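Chitin elicitor-binding protein (Oryza sativa subsp. japonica, PDB 5JCD) binds chitin oligosaccharides through its LysM-containing extracellular part and helps pass this fungal elicitor signal on to rice defense responses. Local coordinates at residues Asn35-Thr38 / Leu39-Leu43; Gly28-Val31 / Ala32-Asn35. All blocks are in the same frame, centred on the assembly; numbering follows the deposited sequence.

Contact 1: residues Asn35-Thr38 / Leu39-Leu43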
loop_
_atom_site.group_PDB
_atom_site.type_symbol
_atom_site.label_atom_id
_atom_site.label_comp_id
_atom_site.label_asym_id
_atom_site.label_seq_id
_atom_site.Cartn_x
_atom_site.Cartn_y
_atom_site.Cartn_z
ATOM N N ASN A 35 8.488 -4.844 7.783
ATOM C CA ASN A 35 8.698 -4.513 9.194
ATOM C C ASN A 35 7.637 -3.535 9.712
ATOM O O ASN A 35 7.926 -2.645 10.505
ATOM C CB ASN A 35 10.114 -3.972 9.429
ATOM C CG ASN A 35 10.563 -4.133 10.872
ATOM O OD1 ASN A 35 10.120 -5.056 11.565
ATOM N ND2 ASN A 35 11.462 -3.256 11.325
ATOM N N THR A 36 6.409 -3.709 9.247
ATOM C CA THR A 36 5.326 -2.796 9.588
ATOM C C THR A 36 4.305 -3.453 10.493
ATOM O O THR A 36 3.403 -2.808 11.021
ATOM C CB THR A 36 4.583 -2.360 8.327
ATOM O OG1 THR A 36 4.081 -3.517 7.639
ATOM C CG2 THR A 36 5.509 -1.584 7.422
ATOM N N THR A 37 4.478 -4.748 10.678
ATOM C CA THR A 37 3.523 -5.568 11.388
ATOM C C THR A 37 4.295 -6.790 11.865
ATOM O O THR A 37 5.394 -7.047 11.393
ATOM C CB THR A 37 2.340 -5.988 10.465
ATOM O OG1 THR A 37 1.441 -6.835 11.181
ATOM C CG2 THR A 37 2.826 -6.751 9.247
ATOM N N THR A 38 3.730 -7.532 12.801
ATOM C CA THR A 38 4.347 -8.760 13.257
ATOM C C THR A 38 3.892 -9.900 12.366
ATOM O O THR A 38 2.900 -9.780 11.639
ATOM C CB THR A 38 3.948 -9.106 14.728
ATOM O OG1 THR A 38 2.564 -9.482 14.783
ATOM C CG2 THR A 38 4.210 -7.928 15.676
ATOM N N LEU A 39 4.614 -11.015 12.440
ATOM C CA LEU A 39 4.225 -12.221 11.723
ATOM C C LEU A 39 2.792 -12.687 11.982
ATOM O O LEU A 39 2.063 -12.923 11.027
ATOM C CB LEU A 39 5.211 -13.362 11.980
ATOM C CG LEU A 39 4.773 -14.728 11.443
ATOM C CD1 LEU A 39 4.696 -14.740 9.921
ATOM C CD2 LEU A 39 5.704 -15.825 11.944
ATOM N N PRO A 40 2.370 -12.819 13.260
ATOM C CA PRO A 40 0.993 -13.314 13.423
ATOM C C PRO A 40 -0.080 -12.375 12.856
ATOM O O PRO A 40 -1.118 -12.835 12.384
ATOM C CB PRO A 40 0.821 -13.457 14.945
ATOM C CG PRO A 40 2.068 -13.034 15.556
ATOM C CD PRO A 40 3.096 -12.728 14.540
ATOM N N ASP A 41 0.162 -11.072 12.889
ATOM C CA ASP A 41 -0.792 -10.156 12.287
ATOM C C ASP A 41 -0.796 -10.293 10.758
ATOM O O ASP A 41 -1.845 -10.197 10.135
ATOM C CB ASP A 41 -0.529 -8.712 12.722
ATOM C CG ASP A 41 -0.882 -8.467 14.190
ATOM O OD1 ASP A 41 -1.639 -9.271 14.788
ATOM O OD2 ASP A 41 -0.387 -7.472 14.759
ATOM N N LEU A 42 0.371 -10.531 10.162
ATOM C CA LEU A 42 0.429 -10.724 8.710
ATOM C C LEU A 42 -0.382 -11.958 8.318
ATOM O O LEU A 42 -1.167 -11.913 7.378
ATOM C CB LEU A 42 1.886 -10.821 8.205
ATOM C CG LEU A 42 2.086 -10.878 6.680
ATOM C CD1 LEU A 42 1.350 -9.716 5.989
ATOM C CD2 LEU A 42 3.583 -10.848 6.274
ATOM N N LEU A 43 -0.206 -13.045 9.067
ATOM C CA LEU A 43 -0.925 -14.299 8.832
ATOM C C LEU A 43 -2.436 -14.148 8.957
ATOM O O LEU A 43 -3.203 -14.655 8.124
ATOM C CB LEU A 43 -0.418 -15.374 9.797
ATOM C CG LEU A 43 1.083 -15.692 9.668
ATOM C CD1 LEU A 43 1.571 -16.611 10.784
ATOM C CD2 LEU A 43 1.415 -16.288 8.314
#

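Contact 2: residues Gly28-Val31 / Ala32-Asn35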
loop_
_atom_site.group_PDB
_atom_site.type_symbol
_atom_site.label_atom_id
_atom_site.label_comp_id
_atom_site.label_asym_id
_atom_site.label_seq_id
_atom_site.Cartn_x
_atom_site.Cartn_y
_atom_site.Cartn_z
ATOM N N GLY A 28 7.716 -14.763 6.322
ATOM C CA GLY A 28 8.827 -14.283 7.140
ATOM C C GLY A 28 9.636 -13.189 6.470
ATOM O O GLY A 28 10.001 -12.198 7.106
ATOM N N ASN A 29 9.930 -13.365 5.182
ATOM C CA ASN A 29 10.648 -12.340 4.427
ATOM C C ASN A 29 9.879 -11.034 4.247
ATOM O O ASN A 29 10.455 -9.939 4.267
ATOM C CB ASN A 29 11.044 -12.859 3.058
ATOM C CG ASN A 29 12.259 -13.713 3.107
ATOM O OD1 ASN A 29 12.269 -14.829 2.598
ATOM N ND2 ASN A 29 13.305 -13.201 3.732
ATOM N N LEU A 30 8.578 -11.166 4.032
ATOM C CA LEU A 30 7.708 -10.014 3.877
ATOM C C LEU A 30 7.703 -9.236 5.186
ATOM O O LEU A 30 7.849 -8.015 5.194
ATOM C CB LEU A 30 6.293 -10.475 3.481
ATOM C CG LEU A 30 6.172 -10.955 2.033
ATOM C CD1 LEU A 30 4.792 -11.532 1.703
ATOM C CD2 LEU A 30 6.460 -9.778 1.142
ATOM N N VAL A 31 7.573 -9.960 6.293
ATOM C CA VAL A 31 7.637 -9.353 7.621
ATOM C C VAL A 31 8.919 -8.554 7.761
ATOM O O VAL A 31 8.915 -7.457 8.317
ATOM C CB VAL A 31 7.570 -10.399 8.742
ATOM C CG1 VAL A 31 7.849 -9.751 10.097
ATOM C CG2 VAL A 31 6.226 -11.097 8.733
ATOM N N ALA A 32 10.008 -9.125 7.251
ATOM C CA ALA A 32 11.313 -8.475 7.275
ATOM C C ALA A 32 11.447 -7.274 6.326
ATOM O O ALA A 32 11.888 -6.204 6.742
ATOM C CB ALA A 32 12.414 -9.498 6.991
ATOM N N ARG A 33 11.064 -7.437 5.063
ATOM C CA ARG A 33 11.191 -6.343 4.098
ATOM C C ARG A 33 10.324 -5.162 4.530
ATOM O O ARG A 33 10.701 -4.000 4.397
ATOM C CB ARG A 33 10.756 -6.792 2.693
ATOM C CG ARG A 33 10.614 -5.653 1.640
ATOM C CD ARG A 33 10.104 -6.193 0.287
ATOM N NE ARG A 33 10.633 -7.531 0.047
ATOM C CZ ARG A 33 10.153 -8.393 -0.840
ATOM N NH1 ARG A 33 9.111 -8.078 -1.602
ATOM N NH2 ARG A 33 10.715 -9.589 -0.951
ATOM N N PHE A 34 9.159 -5.473 5.070
ATOM C CA PHE A 34 8.218 -4.430 5.409
ATOM C C PHE A 34 8.407 -3.917 6.827
ATOM O O PHE A 34 8.541 -2.706 7.027
ATOM C CB PHE A 34 6.779 -4.878 5.091
ATOM C CG PHE A 34 6.445 -4.757 3.634
ATOM C CD1 PHE A 34 5.925 -3.572 3.122
ATOM C CD2 PHE A 34 6.709 -5.800 2.759
ATOM C CE1 PHE A 34 5.639 -3.440 1.762
ATOM C CE2 PHE A 34 6.444 -5.669 1.390
ATOM C CZ PHE A 34 5.911 -4.484 0.894
ATOM N N ASN A 35 8.488 -4.844 7.783
ATOM C CA ASN A 35 8.698 -4.513 9.194
ATOM C C ASN A 35 7.637 -3.535 9.712
ATOM O O ASN A 35 7.926 -2.645 10.505
ATOM C CB ASN A 35 10.114 -3.972 9.429
ATOM C CG ASN A 35 10.563 -4.133 10.872
ATOM O OD1 ASN A 35 10.120 -5.056 11.565
ATOM N ND2 ASN A 35 11.462 -3.256 11.325
#

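Contact 1: residues Asn35-Thr38 / Leu39-Leu43
L39 opens the helix 39-45 directly behind T38, its CB lying 3.7 Å from T38 C. Its CG stands anti to the backbone N (chi1 171°), and the branched end leaves the turn to meet S54 of a loop. P40 follows in the first turn, where a proline costs no helical bond, since amides of the first turn have no carbonyl of the helix before them to donate to. The ring presents its CD to the T38 hydroxyl, with P40 CD 3.3 Å from T38 OG1, and the two side chains cross at about a right angle.

D41 donates the bond that identifies T38 as the N-cap. D41 N lies 3.4 Å from T38 OG1; the bond is nearly straight at the hydrogen (163°) but weak by its length. A chi1 of 70° sets OG1 between the backbone N and carbonyl carbon of T38, turned back over the first turn. D41 CB is directed toward the preceding loop and comes to 3.1 Å from T37 OG1, while D41 OD2 lies 3.6 Å from T38 OG1.

L42 N closes the turn on T38 O at 3.0 Å. T38 O also accepts a weak bond from T37 OG1 at 3.3 Å. Farther along, the L42 side chain packs on P67 and on helix 27-34. In sequence, these two helices lie between the antiparallel pair of strands 25-26 and 57-58, an arrangement consistent with a LysM-like unit.

Chemically, T38 serves the helix start twice, through its hydroxyl and through its carbonyl. The D41 carboxylate sits in the first turn, where the helix dipole would probably favour its negative charge. This is N-terminal capping in a surface turn away from the chitin-binding residues.

Contact 2: residues Gly28-Val31 / Ala32-Asn35
L30 CD2 lies over one face of the R33 guanidinium, 4.2 Å above its plane and displaced toward the rim, with NH1 the nearest atom of the group. The F34 ring meets the same leucine differently. L30 O sits at the ring edge, in its plane, 3.5 Å from F34 CD2, while L30 CD2 approaches F34 CE2 at 4.1 Å in apolar packing. Beyond the segment, Y19 makes an edge-to-face pair with the F34 ring, and its hydroxyl takes part in a weak hydrogen bond with R33 NH1.

These positions follow from the helical spacing: L30 runs side by side with both R33 and F34, all pointing the same way. The R33 chain starts extended and then bends at chi3 (-35°), which turns its guanidinium back along the helix above the leucine methyl.

Successive i to i+4 backbone bonds carry the last turns of helix 27-34. A32 N binds G28 O at 3.1 Å, R33 N binds N29 O at 2.7 Å, and F34 N binds L30 O at 2.9 Å. The last of the series differs: N35 N reaches V31 O at 2.7 Å, but from 39° out of the carbonyl plane and with an N-H...O angle of 135°. N35 has positive phi, so the chain leaves the helix here while its amide still closes the final turn.

L30 and F34 are buried against strands 12-20 and 63-72, and R33, beside them, is partly exposed. The R33 and P22 side chains approach to about 4 Å; P22 is a chitin-binding residue. Packing against L30 CD2 and the weak bond to Y19 probably restrain the guanidinium, on a side chain that passes close to P22.

From the N terminus, contact 2 comes first, within helix 27-34, and ends at N35, the residue from which contact 1 begins. Neither contact nests in or crosses the other: each spans a continuous piece of chain, and together they run from one helix through the connecting loop into helix 39-45. The centres of contact 1 and contact 2 lie about 8 Å apart. V31 carries much of the packing between them, its CG2 standing 3.6 Å from L42 CD2 and 3.8 Å from L39 CA. Thus the two successive helices of this N-terminal region are joined directly, and both rest on strand 63-72, through L30, F34 and L42.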